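Local coordinates for protein AimR transcriptional regulator (Bacillus phage phi3T, PDB 5ZVV) that activates transcription of the phage aimX locus as a dimer, apparently favouring lytic replication, until the arbitrium peptide converts it to an inactive monomer, at residues C140-K143 with M147-F150; E67-L72 with R80-Y85; L167-S172 with L202-L207. All blocks are in the same frame, centred on the assembly; numbering follows the deposited sequence.

Contact 1: residues C140-K143 with M147-F150; sequences CKIK and MLFF
Ile142 meets the first turn of helix 145-161 with a single methyl. Its CG2 lies 3.6 Å from CB of Met147, modelled as selenomethionine in this SeMet-labelled protein, and 3.5 Å from the backbone N of Leu148, covering the point where the chain passes from one residue to the next. The same Ile142 CG2 is 3.8 Å from Leu148 CD2. With CG2 anti to the backbone N (chi1 -60° on the CG1 branch), the methyl extends forward to the helix. Leu148 reaches back over the loop, and its CD1 comes within 3.7 Å of Lys143 O. Met147 crosses Ile142 at about a right angle; beyond CB its chain bends twice and leads away to Trp113 and Phe189.

The chain leaves helix 130-139 at Lys141, which has positive phi. Glu112 of helix 108-124 touches Ile142 and Met147, and its OE1 accepts a hydrogen bond from Lys143 N. At the helix start, Ser144 OG is bonded to Met147 N. No hydrogen bond joins the two segments, so between them the contact rests on apolar packing of Ile142 against Met147 CB and Leu148, with Glu112 supplying a polar tie to the loop.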
loop_
_atom_site.group_PDB
_atom_site.type_symbol
_atom_site.label_atom_id
_atom_site.label_comp_id
_atom_site.label_asym_id
_atom_site.label_seq_id
_atom_site.Cartn_x
_atom_site.Cartn_y
_atom_site.Cartn_z
ATOM N N CYS A 140 -4.141 22.032 10.199
ATOM C CA CYS A 140 -5.013 22.279 11.341
ATOM C C CYS A 140 -4.252 22.556 12.632
ATOM O O CYS A 140 -4.864 23.052 13.584
ATOM C CB CYS A 140 -5.954 21.089 11.553
ATOM S SG CYS A 140 -7.122 20.784 10.202
ATOM N N LYS A 141 -2.953 22.258 12.687
ATOM C CA LYS A 141 -2.154 22.369 13.908
ATOM C C LYS A 141 -2.848 21.651 15.065
ATOM O O LYS A 141 -3.208 22.242 16.086
ATOM C CB LYS A 141 -1.865 23.835 14.249
ATOM C CG LYS A 141 -1.100 24.582 13.164
ATOM C CD LYS A 141 -0.991 26.072 13.463
ATOM C CE LYS A 141 -0.052 26.343 14.626
ATOM N NZ LYS A 141 0.109 27.803 14.884
ATOM N N ILE A 142 -3.040 20.346 14.871
ATOM C CA ILE A 142 -3.808 19.534 15.808
ATOM C C ILE A 142 -3.063 19.436 17.131
ATOM O O ILE A 142 -1.893 19.036 17.177
ATOM C CB ILE A 142 -4.075 18.144 15.209
ATOM C CG1 ILE A 142 -4.859 18.282 13.900
ATOM C CG2 ILE A 142 -4.812 17.260 16.205
ATOM C CD1 ILE A 142 -4.981 16.997 13.122
ATOM N N LYS A 143 -3.744 19.798 18.216
ATOM C CA LYS A 143 -3.153 19.835 19.551
ATOM C C LYS A 143 -3.673 18.747 20.475
ATOM O O LYS A 143 -2.884 18.122 21.187
ATOM C CB LYS A 143 -3.411 21.197 20.207
ATOM C CG LYS A 143 -3.110 22.401 19.333
ATOM C CD LYS A 143 -1.621 22.639 19.190
ATOM C CE LYS A 143 -1.352 24.023 18.620
ATOM N NZ LYS A 143 0.105 24.330 18.548
HETATM N N MSE A 147 -7.817 14.124 18.784
HETATM C CA MSE A 147 -7.782 14.388 17.356
HETATM C C MSE A 147 -6.460 13.939 16.751
HETATM O O MSE A 147 -6.446 13.407 15.638
HETATM C CB MSE A 147 -8.054 15.863 17.072
HETATM C CG MSE A 147 -9.538 16.224 17.185
HETATM SE SE MSE A 147 -10.732 14.967 16.254
HETATM C CE MSE A 147 -11.198 13.766 17.733
ATOM N N LEU A 148 -5.362 14.105 17.500
ATOM C CA LEU A 148 -4.096 13.523 17.063
ATOM C C LEU A 148 -4.265 12.037 16.789
ATOM O O LEU A 148 -3.699 11.501 15.829
ATOM C CB LEU A 148 -3.007 13.751 18.113
ATOM C CG LEU A 148 -2.338 15.127 18.161
ATOM C CD1 LEU A 148 -1.418 15.226 19.373
ATOM C CD2 LEU A 148 -1.570 15.398 16.875
ATOM N N PHE A 149 -5.071 11.365 17.612
ATOM C CA PHE A 149 -5.414 9.976 17.346
ATOM C C PHE A 149 -6.295 9.866 16.107
ATOM O O PHE A 149 -5.970 9.135 15.162
ATOM C CB PHE A 149 -6.109 9.380 18.574
ATOM C CG PHE A 149 -6.378 7.903 18.477
ATOM C CD1 PHE A 149 -7.510 7.428 17.835
ATOM C CD2 PHE A 149 -5.512 6.991 19.054
ATOM C CE1 PHE A 149 -7.763 6.072 17.753
ATOM C CE2 PHE A 149 -5.761 5.632 18.980
ATOM C CZ PHE A 149 -6.889 5.174 18.325
ATOM N N PHE A 150 -7.397 10.624 16.076
ATOM C CA PHE A 150 -8.424 10.373 15.070
ATOM C C PHE A 150 -7.976 10.806 13.683
ATOM O O PHE A 150 -8.353 10.175 12.689
ATOM C CB PHE A 150 -9.731 11.071 15.449
ATOM C CG PHE A 150 -10.905 10.642 14.614
ATOM C CD1 PHE A 150 -11.499 9.407 14.817
ATOM C CD2 PHE A 150 -11.408 11.468 13.622
ATOM C CE1 PHE A 150 -12.574 9.004 14.050
ATOM C CE2 PHE A 150 -12.484 11.073 12.851
ATOM C CZ PHE A 150 -13.068 9.836 13.065
#

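Contact 2: residues E67-L72 with R80-Y85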
loop_
_atom_site.group_PDB
_atom_site.type_symbol
_atom_site.label_atom_id
_atom_site.label_comp_id
_atom_site.label_asym_id
_atom_site.label_seq_id
_atom_site.Cartn_x
_atom_site.Cartn_y
_atom_site.Cartn_z
ATOM N N GLU A 67 -32.250 15.761 18.030
ATOM C CA GLU A 67 -32.728 17.022 18.585
ATOM C C GLU A 67 -31.853 17.493 19.743
ATOM O O GLU A 67 -31.606 18.695 19.890
ATOM C CB GLU A 67 -34.183 16.870 19.034
ATOM C CG GLU A 67 -34.809 18.142 19.582
ATOM C CD GLU A 67 -36.271 17.955 19.940
ATOM O OE1 GLU A 67 -36.769 16.811 19.845
ATOM O OE2 GLU A 67 -36.924 18.953 20.315
ATOM N N TYR A 68 -31.362 16.558 20.558
ATOM C CA TYR A 68 -30.649 16.918 21.780
ATOM C C TYR A 68 -29.253 17.452 21.478
ATOM O O TYR A 68 -28.826 18.459 22.055
ATOM C CB TYR A 68 -30.578 15.702 22.703
ATOM C CG TYR A 68 -29.988 15.976 24.066
ATOM C CD1 TYR A 68 -30.795 16.374 25.122
ATOM C CD2 TYR A 68 -28.627 15.821 24.301
ATOM C CE1 TYR A 68 -30.267 16.618 26.372
ATOM C CE2 TYR A 68 -28.087 16.066 25.546
ATOM C CZ TYR A 68 -28.912 16.465 26.578
ATOM O OH TYR A 68 -28.387 16.705 27.826
ATOM N N PHE A 69 -28.529 16.789 20.572
ATOM C CA PHE A 69 -27.142 17.160 20.303
ATOM C C PHE A 69 -27.037 18.576 19.754
ATOM O O PHE A 69 -26.075 19.296 20.052
ATOM C CB PHE A 69 -26.511 16.170 19.324
ATOM C CG PHE A 69 -26.126 14.856 19.943
ATOM C CD1 PHE A 69 -26.142 14.683 21.317
ATOM C CD2 PHE A 69 -25.731 13.793 19.145
ATOM C CE1 PHE A 69 -25.783 13.475 21.884
ATOM C CE2 PHE A 69 -25.368 12.582 19.707
ATOM C CZ PHE A 69 -25.393 12.425 21.076
ATOM N N LEU A 70 -28.012 18.995 18.944
ATOM C CA LEU A 70 -27.972 20.323 18.348
ATOM C C LEU A 70 -28.187 21.434 19.367
ATOM O O LEU A 70 -28.006 22.606 19.022
ATOM C CB LEU A 70 -29.013 20.431 17.232
ATOM C CG LEU A 70 -28.772 19.518 16.027
ATOM C CD1 LEU A 70 -29.867 19.705 14.988
ATOM C CD2 LEU A 70 -27.397 19.772 15.421
ATOM N N GLU A 71 -28.555 21.099 20.604
ATOM C CA GLU A 71 -28.710 22.086 21.662
ATOM C C GLU A 71 -27.484 22.203 22.558
ATOM O O GLU A 71 -27.438 23.110 23.393
ATOM C CB GLU A 71 -29.938 21.757 22.521
ATOM C CG GLU A 71 -31.258 21.813 21.760
ATOM C CD GLU A 71 -31.513 23.168 21.121
ATOM O OE1 GLU A 71 -31.140 24.197 21.722
ATOM O OE2 GLU A 71 -32.085 23.203 20.010
ATOM N N LEU A 72 -26.499 21.321 22.406
ATOM C CA LEU A 72 -25.290 21.391 23.212
ATOM C C LEU A 72 -24.488 22.647 22.878
ATOM O O LEU A 72 -24.601 23.222 21.791
ATOM C CB LEU A 72 -24.421 20.151 22.991
ATOM C CG LEU A 72 -25.005 18.799 23.409
ATOM C CD1 LEU A 72 -24.130 17.671 22.896
ATOM C CD2 LEU A 72 -25.158 18.718 24.922
ATOM N N ARG A 80 -18.198 17.802 21.213
ATOM C CA ARG A 80 -17.205 16.936 20.581
ATOM C C ARG A 80 -17.573 15.466 20.754
ATOM O O ARG A 80 -17.572 14.685 19.786
ATOM C CB ARG A 80 -15.826 17.232 21.172
ATOM C CG ARG A 80 -15.534 18.718 21.288
ATOM C CD ARG A 80 -14.126 19.009 21.793
ATOM N NE ARG A 80 -13.995 20.415 22.161
ATOM C CZ ARG A 80 -13.853 20.856 23.405
ATOM N NH1 ARG A 80 -13.790 20.001 24.412
ATOM N NH2 ARG A 80 -13.755 22.157 23.641
ATOM N N GLN A 81 -17.900 15.072 21.989
ATOM C CA GLN A 81 -18.442 13.737 22.215
ATOM C C GLN A 81 -19.621 13.470 21.291
ATOM O O GLN A 81 -19.744 12.376 20.725
ATOM C CB GLN A 81 -18.864 13.579 23.677
ATOM C CG GLN A 81 -17.717 13.642 24.666
ATOM C CD GLN A 81 -18.179 13.527 26.107
ATOM O OE1 GLN A 81 -19.191 14.108 26.494
ATOM N NE2 GLN A 81 -17.437 12.772 26.907
ATOM N N SER A 82 -20.484 14.471 21.104
ATOM C CA SER A 82 -21.663 14.282 20.266
ATOM C C SER A 82 -21.278 14.031 18.815
ATOM O O SER A 82 -21.919 13.225 18.133
ATOM C CB SER A 82 -22.592 15.492 20.372
ATOM O OG SER A 82 -22.221 16.509 19.461
ATOM N N VAL A 83 -20.230 14.699 18.320
ATOM C CA VAL A 83 -19.844 14.459 16.932
ATOM C C VAL A 83 -19.278 13.053 16.777
ATOM O O VAL A 83 -19.526 12.383 15.763
ATOM C CB VAL A 83 -18.868 15.540 16.417
ATOM C CG1 VAL A 83 -17.420 15.234 16.779
ATOM C CG2 VAL A 83 -19.010 15.691 14.907
ATOM N N GLU A 84 -18.548 12.563 17.788
ATOM C CA GLU A 84 -18.021 11.204 17.684
ATOM C C GLU A 84 -19.138 10.166 17.745
ATOM O O GLU A 84 -19.160 9.214 16.952
ATOM C CB GLU A 84 -16.980 10.939 18.775
ATOM C CG GLU A 84 -16.666 9.453 18.999
ATOM C CD GLU A 84 -16.148 8.732 17.756
ATOM O OE1 GLU A 84 -15.781 9.395 16.762
ATOM O OE2 GLU A 84 -16.103 7.483 17.774
ATOM N N TYR A 85 -20.073 10.326 18.684
ATOM C CA TYR A 85 -21.189 9.389 18.772
ATOM C C TYR A 85 -22.040 9.426 17.508
ATOM O O TYR A 85 -22.484 8.382 17.016
ATOM C CB TYR A 85 -22.041 9.699 20.005
ATOM C CG TYR A 85 -23.001 8.594 20.383
ATOM C CD1 TYR A 85 -22.540 7.407 20.939
ATOM C CD2 TYR A 85 -24.368 8.741 20.195
ATOM C CE1 TYR A 85 -23.412 6.396 21.290
ATOM C CE2 TYR A 85 -25.250 7.736 20.543
ATOM C CZ TYR A 85 -24.768 6.567 21.090
ATOM O OH TYR A 85 -25.642 5.563 21.437
HETATM O O HOH W 1 -23.480 18.907 19.332
#
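Ser82 OG has two polar partners: it is hydrogen-bonded to Ala79 O, one turn earlier in its own helix, and it accepts a 2.7 Å bond from a water. That water also donates to Phe69 O, with 2.7 Å between the water oxygen and Phe69 O, and so bridges the two segments across the turn between consecutive helices 61-69 and 77-88, in a protein of a TPR-clan family. The carbonyl it reaches also closes the type I beta turn from Phe69 to Leu72, accepting from Leu72 N.

Beside this polar bridge the contact is a CH-pi interaction. Ser82 CB stands over the centre of the Phe69 ring, 3.7 Å from the centroid and only 13° off the normal. Chi1 of Phe69 (-77°) sends the ring toward Ser82, and chi2 (-10°) sets which face it turns to it. Leu72 CD1 packs on the same carbon, 3.7 Å from Ser82 CB.

Around the pair, Leu94 and Leu50 touch Phe69, while Ile98 of helix 92-103 touches Ser82; the junction is buried. Tyr85 also reaches Leu50, and its OH is hydrogen-bonded to Glu61 OE1 at the beginning of helix 61-69, a second polar tie between the helices. Its side chain crosses that of Phe69 at about a right angle, and Tyr85 CD2 lies in the plane of the Phe69 ring, at its edge, 3.9 Å from Phe69 CZ.

Contact 3: residues L167-S172 with L202-L207; sequences LMKSTS and LNENSL
A salt bridge between Lys169 and Glu204 spans the surface between helix 165-173 and the Schellman motif that ends helix 184-203. Lys169 NZ donates to Glu204 OE2 at 3.1 Å, approaching on the syn side but 29° out of the carboxylate plane. The two side chains come from opposite directions. Glu204 runs extended beyond CG, whereas the lysine bends at chi3 (69°), which brings its methylene part alongside the acceptor as well: Lys169 CD is 3.4 Å from Glu204 OE2. The backbones remain well separated, with 11.7 Å between Lys169 CA and Glu204 CA, so the long side chains alone bridge the gap.

Asn205, with positive phi, is the C-prime residue of the Schellman motif, its N bonded to Leu202 O. The acid sits just past the helix end, where the dipole would, if anything, disfavour its charge; the lysine probably offsets this. Lys169 also packs on Ile200, and Met168, modelled as selenomethionine, lies against Leu196 and Ile200.

Helix 165-173 also reaches the dimer partner, Leu167 packing on Leu167 of the second subunit. The carbonyl of this leucine takes two bonds from one residue: Thr171 N at 3.2 Å and Thr171 OG1 at 2.6 Å from Leu167 O.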
loop_
_atom_site.group_PDB
_atom_site.type_symbol
_atom_site.label_atom_id
_atom_site.label_comp_id
_atom_site.label_asym_id
_atom_site.label_seq_id
_atom_site.Cartn_x
_atom_site.Cartn_y
_atom_site.Cartn_z
ATOM N N LEU A 167 -1.274 -0.434 4.328
ATOM C CA LEU A 167 -1.290 0.908 4.895
ATOM C C LEU A 167 -2.322 1.060 5.999
ATOM O O LEU A 167 -2.212 1.990 6.804
ATOM C CB LEU A 167 -1.535 1.942 3.800
ATOM C CG LEU A 167 -0.224 2.507 3.259
ATOM C CD1 LEU A 167 -0.445 3.160 1.923
ATOM C CD2 LEU A 167 0.362 3.504 4.246
HETATM N N MSE A 168 -3.320 0.185 6.057
HETATM C CA MSE A 168 -4.185 0.152 7.225
HETATM C C MSE A 168 -3.336 -0.285 8.405
HETATM O O MSE A 168 -3.238 0.422 9.416
HETATM C CB MSE A 168 -5.370 -0.803 7.036
HETATM C CG MSE A 168 -6.400 -0.355 6.016
HETATM SE SE MSE A 168 -7.930 -1.567 5.891
HETATM C CE MSE A 168 -8.718 -1.241 7.651
ATOM N N LYS A 169 -2.688 -1.442 8.240
ATOM C CA LYS A 169 -1.963 -2.055 9.348
ATOM C C LYS A 169 -0.916 -1.101 9.907
ATOM O O LYS A 169 -0.916 -0.796 11.107
ATOM C CB LYS A 169 -1.330 -3.368 8.890
ATOM C CG LYS A 169 -2.355 -4.376 8.381
ATOM C CD LYS A 169 -1.705 -5.622 7.802
ATOM C CE LYS A 169 -1.034 -6.454 8.881
ATOM N NZ LYS A 169 -0.457 -7.708 8.320
ATOM N N SER A 170 -0.048 -0.579 9.036
ATOM C CA SER A 170 0.966 0.372 9.481
ATOM C C SER A 170 0.332 1.551 10.206
ATOM O O SER A 170 0.826 1.973 11.260
ATOM C CB SER A 170 1.803 0.848 8.292
ATOM O OG SER A 170 1.017 1.564 7.351
ATOM N N THR A 171 -0.784 2.072 9.683
ATOM C CA THR A 171 -1.445 3.185 10.355
ATOM C C THR A 171 -1.831 2.805 11.779
ATOM O O THR A 171 -1.576 3.560 12.724
ATOM C CB THR A 171 -2.677 3.638 9.568
ATOM O OG1 THR A 171 -2.273 4.148 8.290
ATOM C CG2 THR A 171 -3.416 4.739 10.321
ATOM N N SER A 172 -2.412 1.614 11.957
ATOM C CA SER A 172 -2.829 1.206 13.290
ATOM C C SER A 172 -1.642 1.017 14.219
ATOM O O SER A 172 -1.809 1.099 15.440
ATOM C CB SER A 172 -3.659 -0.078 13.229
ATOM O OG SER A 172 -2.892 -1.163 12.739
ATOM N N LEU A 202 -9.879 -10.947 9.177
ATOM C CA LEU A 202 -10.693 -11.829 8.347
ATOM C C LEU A 202 -10.173 -11.872 6.917
ATOM O O LEU A 202 -10.156 -12.936 6.286
ATOM C CB LEU A 202 -12.157 -11.383 8.376
ATOM C CG LEU A 202 -13.176 -12.220 7.595
ATOM C CD1 LEU A 202 -14.512 -12.183 8.303
ATOM C CD2 LEU A 202 -13.345 -11.719 6.163
ATOM N N ASN A 203 -9.747 -10.723 6.387
ATOM C CA ASN A 203 -9.270 -10.690 5.009
ATOM C C ASN A 203 -8.016 -11.536 4.827
ATOM O O ASN A 203 -7.794 -12.090 3.743
ATOM C CB ASN A 203 -9.007 -9.249 4.578
ATOM C CG ASN A 203 -8.718 -9.130 3.095
ATOM O OD1 ASN A 203 -9.613 -9.287 2.265
ATOM N ND2 ASN A 203 -7.466 -8.847 2.755
ATOM N N GLU A 204 -7.195 -11.654 5.869
ATOM C CA GLU A 204 -5.980 -12.456 5.827
ATOM C C GLU A 204 -6.217 -13.906 6.221
ATOM O O GLU A 204 -5.248 -14.650 6.401
ATOM C CB GLU A 204 -4.914 -11.846 6.740
ATOM C CG GLU A 204 -4.421 -10.486 6.296
ATOM C CD GLU A 204 -3.637 -9.778 7.379
ATOM O OE1 GLU A 204 -3.494 -10.355 8.478
ATOM O OE2 GLU A 204 -3.167 -8.648 7.132
ATOM N N ASN A 205 -7.478 -14.319 6.359
ATOM C CA ASN A 205 -7.835 -15.676 6.774
ATOM C C ASN A 205 -7.265 -16.008 8.153
ATOM O O ASN A 205 -6.876 -17.147 8.422
ATOM C CB ASN A 205 -7.391 -16.713 5.735
ATOM C CG ASN A 205 -8.118 -18.039 5.882
ATOM O OD1 ASN A 205 -9.292 -18.079 6.249
ATOM N ND2 ASN A 205 -7.418 -19.132 5.601
ATOM N N SER A 206 -7.205 -15.011 9.034
ATOM C CA SER A 206 -6.826 -15.209 10.433
ATOM C C SER A 206 -8.118 -15.162 11.243
ATOM O O SER A 206 -8.518 -14.117 11.758
ATOM C CB SER A 206 -5.822 -14.154 10.884
ATOM O OG SER A 206 -5.383 -14.404 12.209
ATOM N N LEU A 207 -8.772 -16.318 11.358
ATOM C CA LEU A 207 -10.139 -16.347 11.869
ATOM C C LEU A 207 -10.186 -16.079 13.367
ATOM O O LEU A 207 -11.055 -15.336 13.839
ATOM C CB LEU A 207 -10.791 -17.688 11.534
ATOM C CG LEU A 207 -10.722 -18.119 10.066
ATOM C CD1 LEU A 207 -11.530 -19.391 9.829
ATOM C CD2 LEU A 207 -11.187 -17.003 9.142
#

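The three contacts follow one another along the helical chain in the order 2, 1, 3. Contacts 1 and 2 have centres 20 Å apart and touch where Phe150 CE1 lies 4.2 Å from Glu84 OE1. Glu84 OE2 forms a salt bridge with Arg192 and Glu84 OE1 a hydrogen bond with Tyr117 OH, and both partners meet Phe150; helix 184-203 supplies Arg192 here and ends at contact 3. Helix 145-161 of contact 1 is followed directly by helix 165-173 of contact 3; contacts 1 and 3 have centres 24 Å apart and nearest atoms about 7 Å apart. Contacts 2 and 3 are separated by 32 Å between centres. Of the three, contact 3 alone is touched by the second subunit.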